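Local coordinates for protein peptidase S15/CocE/NonD (Thaumarchaeota archaeon SCGC AB-539-E09, PDB 4PF1) that is a serine aminopeptidase of the alpha/beta hydrolase fold that probably removes residues from the N-terminal end of peptides, at residues L208-Y212 with K223-G227; A530-R534 with W580-R586. All coordinates share one frame; numbering follows the deposited sequence.

Interaction 1 (208-212 with 223-227) comes first along the chain and closes before interaction 2 (530-534 with 580-586) opens. Their centres lie about 20 Å apart and their nearest atoms about 8 Å, without touching. The first joins helix 204-215 to the loop before helix 231-238, in the S15 peptidase part of the chain; the second joins an edge strand, 525-534, of a four-stranded antiparallel sheet to the loop after strand 571-577, in the C-terminal non-catalytic domain. Helix 231-238 packs against P209 and W224 of interaction 1 and against R586 and neighbouring residues of the 580-586 loop, so this helix of the peptidase region lies against the C-terminal region as well.

Interaction 1: L208-Y212 with K223-G227; sequences LPYAY and KWWSG
The indole of W224 lies in the angle between P209 and Y212, two residues of helix 204-215. P209 sets its CB over a face of the indole, 4.1 Å from the centroid of the five-membered ring, a CH-pi contact only 18° off the ring normal; its CG covers the same face. Y212 meets the indole quite differently. With CG anti to the backbone N (chi1 -169°), its ring lies obliquely against the K223-W224 backbone, CD1 3.4 Å from W224 N, and the edge of W224 points at its face in a T-shaped pair, centroids 5.7 Å apart and planes at 89°. Y212 CB, in turn, touches the rim of the indole in its plane, 3.7 Å from W224 CE3. L208 adds its CB at the far end of the six-membered ring, 4.1 Å from W224 CZ3. The phenol OH reaches the loop through two waters: one, 2.7 Å from Y212 OH, accepts from W225 NE1, and the other donates to K223 O. K223 and W225, on either side of W224 in the chain, are thus linked to the one hydroxyl through water. F23 and F30 of the second subunit meet the rings of Y212 and W225, placing this joint at a subunit interface. Helix 241-247 packs M244 against L208 and W224, while Y235 of helix 231-238 touches P209 and W224.

Interaction 2: A530-R534 with W580-R586; sequences ADIFR and WFPLYDR
I532, A530 and R534 all reach from the strand toward the loop, the first two against aromatic rings and the third to a carboxylate. The apolar part centres on I532. Its CG1 is anti to the backbone N (chi1 -179°), which leaves the CG2 methyl to lie over one face of Y584, offset toward the rim, 3.8 Å from the ring centroid and 21° off the normal: a CH-pi contact. I532 CB also rests 3.8 Å from W580 CE3, so this one branched side chain serves both aromatic residues. A530 CB comes to the edge of the same indole, near its plane, 3.7 Å from W580 CH2.

The strand is 525-534, at the border of a four-stranded antiparallel sheet in the C-terminal non-catalytic domain of the S15 family; residues 580-586 follow strand 571-577 of that sheet. V504 of the neighbouring strand 502-510 packs against both I532 and W580.

The polar part is a salt bridge between R534 and D585. The guanidinium comes end-on, and both terminal nitrogens converge on a single oxygen. R534 NH1 lies 2.8 Å from D585 OD1, on its syn side but tilted out of the carboxylate plane. R534 NH2 lies 3.0 Å from D585 OD1, above that plane. The guanidinium and carboxylate planes are 41° apart. R534 NH2 also makes a weak hydrogen bond, 2.7 Å long, to D585 O at the guanidinium edge, and it forms a salt bridge to D502. A leucine in place of R534 would probably leave the buried carboxylate of D585 without its positive mate and cost D502 a salt bridge. Within the strand, D531 OD1 accepts from I532 N through its anti lone pair, at 2.9 Å, and is also hydrogen-bonded to H198 ND1.

Interaction 1: L208-Y212 with K223-G227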
ATOM      1  N   LEU A 208      19.874   3.934 -25.941  1.00 15.77           N
ATOM      2  CA  LEU A 208      21.221   4.057 -25.355  1.00 15.92           C
ATOM      3  C   LEU A 208      21.486   3.085 -24.173  1.00 18.74           C
ATOM      4  O   LEU A 208      22.449   2.324 -24.271  1.00 17.44           O
ATOM      5  CB  LEU A 208      21.543   5.508 -24.944  1.00 16.40           C
ATOM      6  CG  LEU A 208      21.539   6.564 -26.062  1.00 21.95           C
ATOM      7  CD1 LEU A 208      21.870   7.933 -25.510  1.00 22.03           C
ATOM      8  CD2 LEU A 208      22.521   6.210 -27.166  1.00 25.94           C
ATOM      9  N   PRO A 209      20.671   3.050 -23.074  1.00 15.44           N
ATOM     10  CA  PRO A 209      20.964   2.095 -21.981  1.00 15.46           C
ATOM     11  C   PRO A 209      20.897   0.634 -22.432  1.00 19.39           C
ATOM     12  O   PRO A 209      21.714  -0.176 -21.992  1.00 19.08           O
ATOM     13  CB  PRO A 209      19.883   2.402 -20.934  1.00 17.11           C
ATOM     14  CG  PRO A 209      19.412   3.780 -21.258  1.00 21.41           C
ATOM     15  CD  PRO A 209      19.494   3.879 -22.748  1.00 16.97           C
ATOM     16  N   TYR A 210      19.950   0.307 -23.335  1.00 15.73           N
ATOM     17  CA  TYR A 210      19.763  -1.048 -23.860  1.00 15.11           C
ATOM     18  C   TYR A 210      20.956  -1.490 -24.720  1.00 17.93           C
ATOM     19  O   TYR A 210      21.442  -2.606 -24.541  1.00 16.74           O
ATOM     20  CB  TYR A 210      18.452  -1.148 -24.655  1.00 15.97           C
ATOM     21  CG  TYR A 210      18.192  -2.518 -25.241  1.00 17.67           C
ATOM     22  CD1 TYR A 210      18.564  -2.820 -26.549  1.00 19.44           C
ATOM     23  CD2 TYR A 210      17.538  -3.501 -24.504  1.00 18.22           C
ATOM     24  CE1 TYR A 210      18.324  -4.077 -27.095  1.00 19.70           C
ATOM     25  CE2 TYR A 210      17.284  -4.761 -25.046  1.00 19.01           C
ATOM     26  CZ  TYR A 210      17.677  -5.043 -26.344  1.00 25.16           C
ATOM     27  OH  TYR A 210      17.427  -6.274 -26.889  1.00 25.97           O
ATOM     28  N   ALA A 211      21.426  -0.627 -25.650  1.00 15.18           N
ATOM     29  CA  ALA A 211      22.592  -0.945 -26.484  1.00 15.30           C
ATOM     30  C   ALA A 211      23.835  -1.130 -25.607  1.00 18.55           C
ATOM     31  O   ALA A 211      24.608  -2.051 -25.838  1.00 18.41           O
ATOM     32  CB  ALA A 211      22.826   0.151 -27.516  1.00 16.40           C
ATOM     33  N   TYR A 212      23.972  -0.307 -24.548  1.00 14.43           N
ATOM     34  CA  TYR A 212      25.080  -0.383 -23.594  1.00 13.90           C
ATOM     35  C   TYR A 212      25.066  -1.717 -22.849  1.00 17.73           C
ATOM     36  O   TYR A 212      26.063  -2.420 -22.861  1.00 17.87           O
ATOM     37  CB  TYR A 212      24.996   0.785 -22.593  1.00 14.14           C
ATOM     38  CG  TYR A 212      26.223   0.961 -21.725  1.00 14.43           C
ATOM     39  CD1 TYR A 212      26.351   0.279 -20.517  1.00 16.12           C
ATOM     40  CD2 TYR A 212      27.218   1.873 -22.067  1.00 15.14           C
ATOM     41  CE1 TYR A 212      27.461   0.467 -19.693  1.00 17.54           C
ATOM     42  CE2 TYR A 212      28.328   2.078 -21.247  1.00 16.22           C
ATOM     43  CZ  TYR A 212      28.446   1.371 -20.061  1.00 22.91           C
ATOM     44  OH  TYR A 212      29.542   1.564 -19.254  1.00 23.90           O
ATOM     45  N   LYS A 223      27.096  -2.719 -16.853  1.00 18.46           N
ATOM     46  CA  LYS A 223      25.766  -2.137 -16.987  1.00 17.42           C
ATOM     47  C   LYS A 223      25.755  -0.615 -16.834  1.00 20.95           C
ATOM     48  O   LYS A 223      26.591  -0.042 -16.128  1.00 20.92           O
ATOM     49  CB  LYS A 223      24.783  -2.793 -16.009  1.00 19.11           C
ATOM     50  CG  LYS A 223      24.360  -4.188 -16.460  1.00 28.38           C
ATOM     51  CD  LYS A 223      23.342  -4.819 -15.533  1.00 38.26           C
ATOM     52  CE  LYS A 223      23.171  -6.288 -15.834  1.00 51.03           C
ATOM     53  NZ  LYS A 223      22.079  -6.896 -15.027  1.00 62.08           N
ATOM     54  N   TRP A 224      24.807   0.029 -17.545  1.00 16.66           N
ATOM     55  CA  TRP A 224      24.597   1.478 -17.611  1.00 16.11           C
ATOM     56  C   TRP A 224      24.595   2.112 -16.222  1.00 19.94           C
ATOM     57  O   TRP A 224      23.831   1.695 -15.349  1.00 18.87           O
ATOM     58  CB  TRP A 224      23.279   1.778 -18.349  1.00 14.14           C
ATOM     59  CG  TRP A 224      22.946   3.237 -18.480  1.00 14.93           C
ATOM     60  CD1 TRP A 224      22.226   3.995 -17.602  1.00 17.60           C
ATOM     61  CD2 TRP A 224      23.239   4.085 -19.597  1.00 14.78           C
ATOM     62  NE1 TRP A 224      22.089   5.275 -18.084  1.00 17.21           N
ATOM     63  CE2 TRP A 224      22.692   5.356 -19.314  1.00 18.69           C
ATOM     64  CE3 TRP A 224      23.912   3.895 -20.818  1.00 16.04           C
ATOM     65  CZ2 TRP A 224      22.805   6.434 -20.200  1.00 17.92           C
ATOM     66  CZ3 TRP A 224      24.013   4.961 -21.700  1.00 17.24           C
ATOM     67  CH2 TRP A 224      23.480   6.216 -21.382  1.00 17.82           C
ATOM     68  N   TRP A 225      25.476   3.099 -16.014  1.00 17.30           N
ATOM     69  CA  TRP A 225      25.563   3.796 -14.737  1.00 17.50           C
ATOM     70  C   TRP A 225      24.731   5.085 -14.776  1.00 21.00           C
ATOM     71  O   TRP A 225      24.447   5.607 -15.858  1.00 18.91           O
ATOM     72  CB  TRP A 225      27.030   4.071 -14.335  1.00 16.86           C
ATOM     73  CG  TRP A 225      27.829   4.835 -15.350  1.00 18.32           C
ATOM     74  CD1 TRP A 225      28.662   4.315 -16.296  1.00 21.43           C
ATOM     75  CD2 TRP A 225      27.903   6.262 -15.488  1.00 18.40           C
ATOM     76  NE1 TRP A 225      29.232   5.327 -17.034  1.00 21.06           N
ATOM     77  CE2 TRP A 225      28.784   6.533 -16.559  1.00 22.51           C
ATOM     78  CE3 TRP A 225      27.300   7.341 -14.817  1.00 19.57           C
ATOM     79  CZ2 TRP A 225      29.081   7.837 -16.973  1.00 22.05           C
ATOM     80  CZ3 TRP A 225      27.592   8.632 -15.229  1.00 21.24           C
ATOM     81  CH2 TRP A 225      28.478   8.872 -16.290  1.00 22.20           C
ATOM     82  N   SER A 226      24.333   5.583 -13.594  1.00 19.04           N
ATOM     83  CA  SER A 226      23.518   6.790 -13.464  1.00 18.99           C
ATOM     84  C   SER A 226      24.157   7.810 -12.522  1.00 23.34           C
ATOM     85  O   SER A 226      24.826   7.437 -11.558  1.00 22.73           O
ATOM     86  CB  SER A 226      22.124   6.431 -12.956  1.00 22.50           C
ATOM     87  OG  SER A 226      21.282   7.573 -12.901  1.00 33.76           O
ATOM     88  N   GLY A 227      23.913   9.088 -12.799  1.00 19.92           N
ATOM     89  CA  GLY A 227      24.371  10.195 -11.970  1.00 19.77           C
ATOM     90  C   GLY A 227      23.212  11.053 -11.500  1.00 22.50           C
ATOM     91  O   GLY A 227      23.411  12.045 -10.794  1.00 22.16           O
TER
HETATM   92  O   HOH W   1      30.693   4.040 -19.143  1.00  7.95           O
HETATM   93  O   HOH W   2      29.245   0.877 -16.630  1.00 12.57           O

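Interaction 2: A530-R534 with W580-R586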
ATOM      1  N   ALA A 530      -1.535   7.445 -29.481  1.00 14.28           N
ATOM      2  CA  ALA A 530      -0.677   8.609 -29.655  1.00 14.23           C
ATOM      3  C   ALA A 530       0.642   8.255 -30.323  1.00 17.76           C
ATOM      4  O   ALA A 530       1.193   7.180 -30.078  1.00 17.32           O
ATOM      5  CB  ALA A 530      -0.407   9.258 -28.306  1.00 14.77           C
ATOM      6  N   ASP A 531       1.162   9.170 -31.153  1.00 13.88           N
ATOM      7  CA  ASP A 531       2.465   8.993 -31.783  1.00 13.54           C
ATOM      8  C   ASP A 531       3.108  10.332 -32.130  1.00 15.57           C
ATOM      9  O   ASP A 531       2.504  11.389 -31.930  1.00 14.65           O
ATOM     10  CB  ASP A 531       2.405   8.066 -33.012  1.00 15.84           C
ATOM     11  CG  ASP A 531       3.529   7.036 -33.006  1.00 23.23           C
ATOM     12  OD1 ASP A 531       4.658   7.388 -32.584  1.00 23.85           O
ATOM     13  OD2 ASP A 531       3.271   5.876 -33.378  1.00 24.99           O
ATOM     14  N   ILE A 532       4.358  10.279 -32.601  1.00 11.68           N
ATOM     15  CA  ILE A 532       5.177  11.450 -32.918  1.00 10.99           C
ATOM     16  C   ILE A 532       5.730  11.342 -34.344  1.00 15.02           C
ATOM     17  O   ILE A 532       6.028  10.244 -34.819  1.00 14.40           O
ATOM     18  CB  ILE A 532       6.321  11.589 -31.853  1.00 13.35           C
ATOM     19  CG1 ILE A 532       7.231  12.826 -32.113  1.00 13.28           C
ATOM     20  CG2 ILE A 532       7.137  10.287 -31.715  1.00 13.10           C
ATOM     21  CD1 ILE A 532       8.190  13.194 -30.956  1.00 11.94           C
ATOM     22  N   PHE A 533       5.874  12.491 -35.015  1.00 12.36           N
ATOM     23  CA  PHE A 533       6.439  12.559 -36.353  1.00 12.66           C
ATOM     24  C   PHE A 533       7.578  13.577 -36.373  1.00 16.88           C
ATOM     25  O   PHE A 533       7.377  14.725 -35.976  1.00 16.39           O
ATOM     26  CB  PHE A 533       5.350  12.934 -37.386  1.00 14.89           C
ATOM     27  CG  PHE A 533       5.753  12.745 -38.834  1.00 17.37           C
ATOM     28  CD1 PHE A 533       6.637  13.625 -39.450  1.00 21.23           C
ATOM     29  CD2 PHE A 533       5.209  11.717 -39.594  1.00 19.86           C
ATOM     30  CE1 PHE A 533       7.018  13.443 -40.782  1.00 22.81           C
ATOM     31  CE2 PHE A 533       5.569  11.551 -40.933  1.00 23.40           C
ATOM     32  CZ  PHE A 533       6.476  12.412 -41.518  1.00 22.02           C
ATOM     33  N   ARG A 534       8.768  13.167 -36.848  1.00 14.41           N
ATOM     34  CA  ARG A 534       9.901  14.086 -36.980  1.00 14.30           C
ATOM     35  C   ARG A 534       9.779  14.796 -38.329  1.00 18.72           C
ATOM     36  O   ARG A 534       9.931  14.167 -39.381  1.00 18.72           O
ATOM     37  CB  ARG A 534      11.246  13.357 -36.819  1.00 13.45           C
ATOM     38  CG  ARG A 534      12.436  14.309 -36.699  1.00 18.76           C
ATOM     39  CD  ARG A 534      13.453  13.819 -35.694  1.00 20.58           C
ATOM     40  NE  ARG A 534      13.097  14.191 -34.323  1.00 19.11           N
ATOM     41  CZ  ARG A 534      13.804  13.847 -33.252  1.00 27.70           C
ATOM     42  NH1 ARG A 534      14.899  13.107 -33.378  1.00 10.77           N
ATOM     43  NH2 ARG A 534      13.416  14.228 -32.042  1.00 13.92           N
ATOM     44  N   TRP A 580       8.326  15.298 -26.458  1.00 15.19           N
ATOM     45  CA  TRP A 580       7.926  14.118 -25.679  1.00 14.67           C
ATOM     46  C   TRP A 580       9.196  13.585 -25.011  1.00 17.17           C
ATOM     47  O   TRP A 580       9.742  12.560 -25.415  1.00 17.46           O
ATOM     48  CB  TRP A 580       7.309  13.078 -26.640  1.00 13.59           C
ATOM     49  CG  TRP A 580       5.941  12.572 -26.292  1.00 14.25           C
ATOM     50  CD1 TRP A 580       5.178  12.909 -25.210  1.00 16.97           C
ATOM     51  CD2 TRP A 580       5.187  11.601 -27.029  1.00 14.10           C
ATOM     52  NE1 TRP A 580       3.989  12.214 -25.234  1.00 16.17           N
ATOM     53  CE2 TRP A 580       3.972  11.397 -26.336  1.00 17.57           C
ATOM     54  CE3 TRP A 580       5.417  10.886 -28.219  1.00 15.40           C
ATOM     55  CZ2 TRP A 580       2.989  10.513 -26.797  1.00 16.87           C
ATOM     56  CZ3 TRP A 580       4.443  10.008 -28.672  1.00 16.82           C
ATOM     57  CH2 TRP A 580       3.249   9.823 -27.961  1.00 17.21           C
ATOM     58  N   PHE A 581       9.687  14.333 -24.017  1.00 12.85           N
ATOM     59  CA  PHE A 581      10.997  14.185 -23.382  1.00 12.02           C
ATOM     60  C   PHE A 581      10.948  13.510 -21.982  1.00 15.99           C
ATOM     61  O   PHE A 581       9.978  13.712 -21.258  1.00 15.46           O
ATOM     62  CB  PHE A 581      11.599  15.602 -23.263  1.00 13.38           C
ATOM     63  CG  PHE A 581      13.089  15.679 -23.091  1.00 14.22           C
ATOM     64  CD1 PHE A 581      13.941  15.493 -24.173  1.00 16.41           C
ATOM     65  CD2 PHE A 581      13.648  15.940 -21.845  1.00 15.97           C
ATOM     66  CE1 PHE A 581      15.328  15.542 -24.010  1.00 17.13           C
ATOM     67  CE2 PHE A 581      15.035  15.992 -21.683  1.00 18.68           C
ATOM     68  CZ  PHE A 581      15.865  15.799 -22.769  1.00 16.68           C
ATOM     69  N   PRO A 582      11.981  12.723 -21.552  1.00 13.47           N
ATOM     70  CA  PRO A 582      13.260  12.414 -22.224  1.00 13.48           C
ATOM     71  C   PRO A 582      13.235  11.182 -23.133  1.00 17.44           C
ATOM     72  O   PRO A 582      14.267  10.868 -23.727  1.00 17.19           O
ATOM     73  CB  PRO A 582      14.210  12.201 -21.044  1.00 15.25           C
ATOM     74  CG  PRO A 582      13.341  11.570 -19.994  1.00 19.45           C
ATOM     75  CD  PRO A 582      11.946  12.141 -20.193  1.00 14.94           C
ATOM     76  N   LEU A 583      12.079  10.477 -23.233  1.00 13.86           N
ATOM     77  CA  LEU A 583      11.932   9.287 -24.086  1.00 13.21           C
ATOM     78  C   LEU A 583      12.425   9.595 -25.501  1.00 14.72           C
ATOM     79  O   LEU A 583      13.275   8.877 -26.016  1.00 13.24           O
ATOM     80  CB  LEU A 583      10.465   8.792 -24.100  1.00 13.26           C
ATOM     81  CG  LEU A 583      10.130   7.556 -24.979  1.00 18.41           C
ATOM     82  CD1 LEU A 583      11.087   6.373 -24.708  1.00 18.61           C
ATOM     83  CD2 LEU A 583       8.699   7.121 -24.769  1.00 20.64           C
ATOM     84  N   TYR A 584      11.957  10.711 -26.080  1.00 10.59           N
ATOM     85  CA  TYR A 584      12.414  11.168 -27.390  1.00 10.39           C
ATOM     86  C   TYR A 584      13.363  12.338 -27.222  1.00 13.61           C
ATOM     87  O   TYR A 584      13.122  13.201 -26.373  1.00 11.85           O
ATOM     88  CB  TYR A 584      11.224  11.568 -28.278  1.00 11.05           C
ATOM     89  CG  TYR A 584      10.342  10.400 -28.647  1.00 11.95           C
ATOM     90  CD1 TYR A 584       9.241  10.057 -27.867  1.00 13.12           C
ATOM     91  CD2 TYR A 584      10.631   9.607 -29.753  1.00 12.78           C
ATOM     92  CE1 TYR A 584       8.442   8.962 -28.187  1.00 13.53           C
ATOM     93  CE2 TYR A 584       9.829   8.521 -30.092  1.00 13.57           C
ATOM     94  CZ  TYR A 584       8.745   8.191 -29.296  1.00 19.63           C
ATOM     95  OH  TYR A 584       7.962   7.116 -29.622  1.00 18.78           O
ATOM     96  N   ASP A 585      14.447  12.385 -28.023  1.00 11.41           N
ATOM     97  CA  ASP A 585      15.366  13.522 -27.963  1.00 11.39           C
ATOM     98  C   ASP A 585      14.669  14.762 -28.550  1.00 16.08           C
ATOM     99  O   ASP A 585      13.729  14.623 -29.339  1.00 15.38           O
ATOM    100  CB  ASP A 585      16.706  13.222 -28.671  1.00 13.33           C
ATOM    101  CG  ASP A 585      16.643  12.960 -30.166  1.00 18.33           C
ATOM    102  OD1 ASP A 585      15.536  12.694 -30.680  1.00 17.32           O
ATOM    103  OD2 ASP A 585      17.707  12.973 -30.811  1.00 25.35           O
ATOM    104  N   ARG A 586      15.070  15.957 -28.108  1.00 13.31           N
ATOM    105  CA  ARG A 586      14.442  17.200 -28.561  1.00 13.37           C
ATOM    106  C   ARG A 586      14.774  17.516 -29.992  1.00 18.32           C
ATOM    107  O   ARG A 586      15.930  17.375 -30.413  1.00 18.72           O
ATOM    108  CB  ARG A 586      14.888  18.394 -27.704  1.00 12.50           C
ATOM    109  CG  ARG A 586      14.593  18.276 -26.226  1.00 18.66           C
ATOM    110  CD  ARG A 586      15.376  19.304 -25.436  1.00 19.95           C
ATOM    111  NE  ARG A 586      16.822  19.207 -25.661  1.00 16.50           N
ATOM    112  CZ  ARG A 586      17.645  20.251 -25.689  1.00 24.55           C
ATOM    113  NH1 ARG A 586      17.177  21.479 -25.513  1.00 10.30           N
ATOM    114  NH2 ARG A 586      18.940  20.074 -25.900  1.00 17.18           N
TER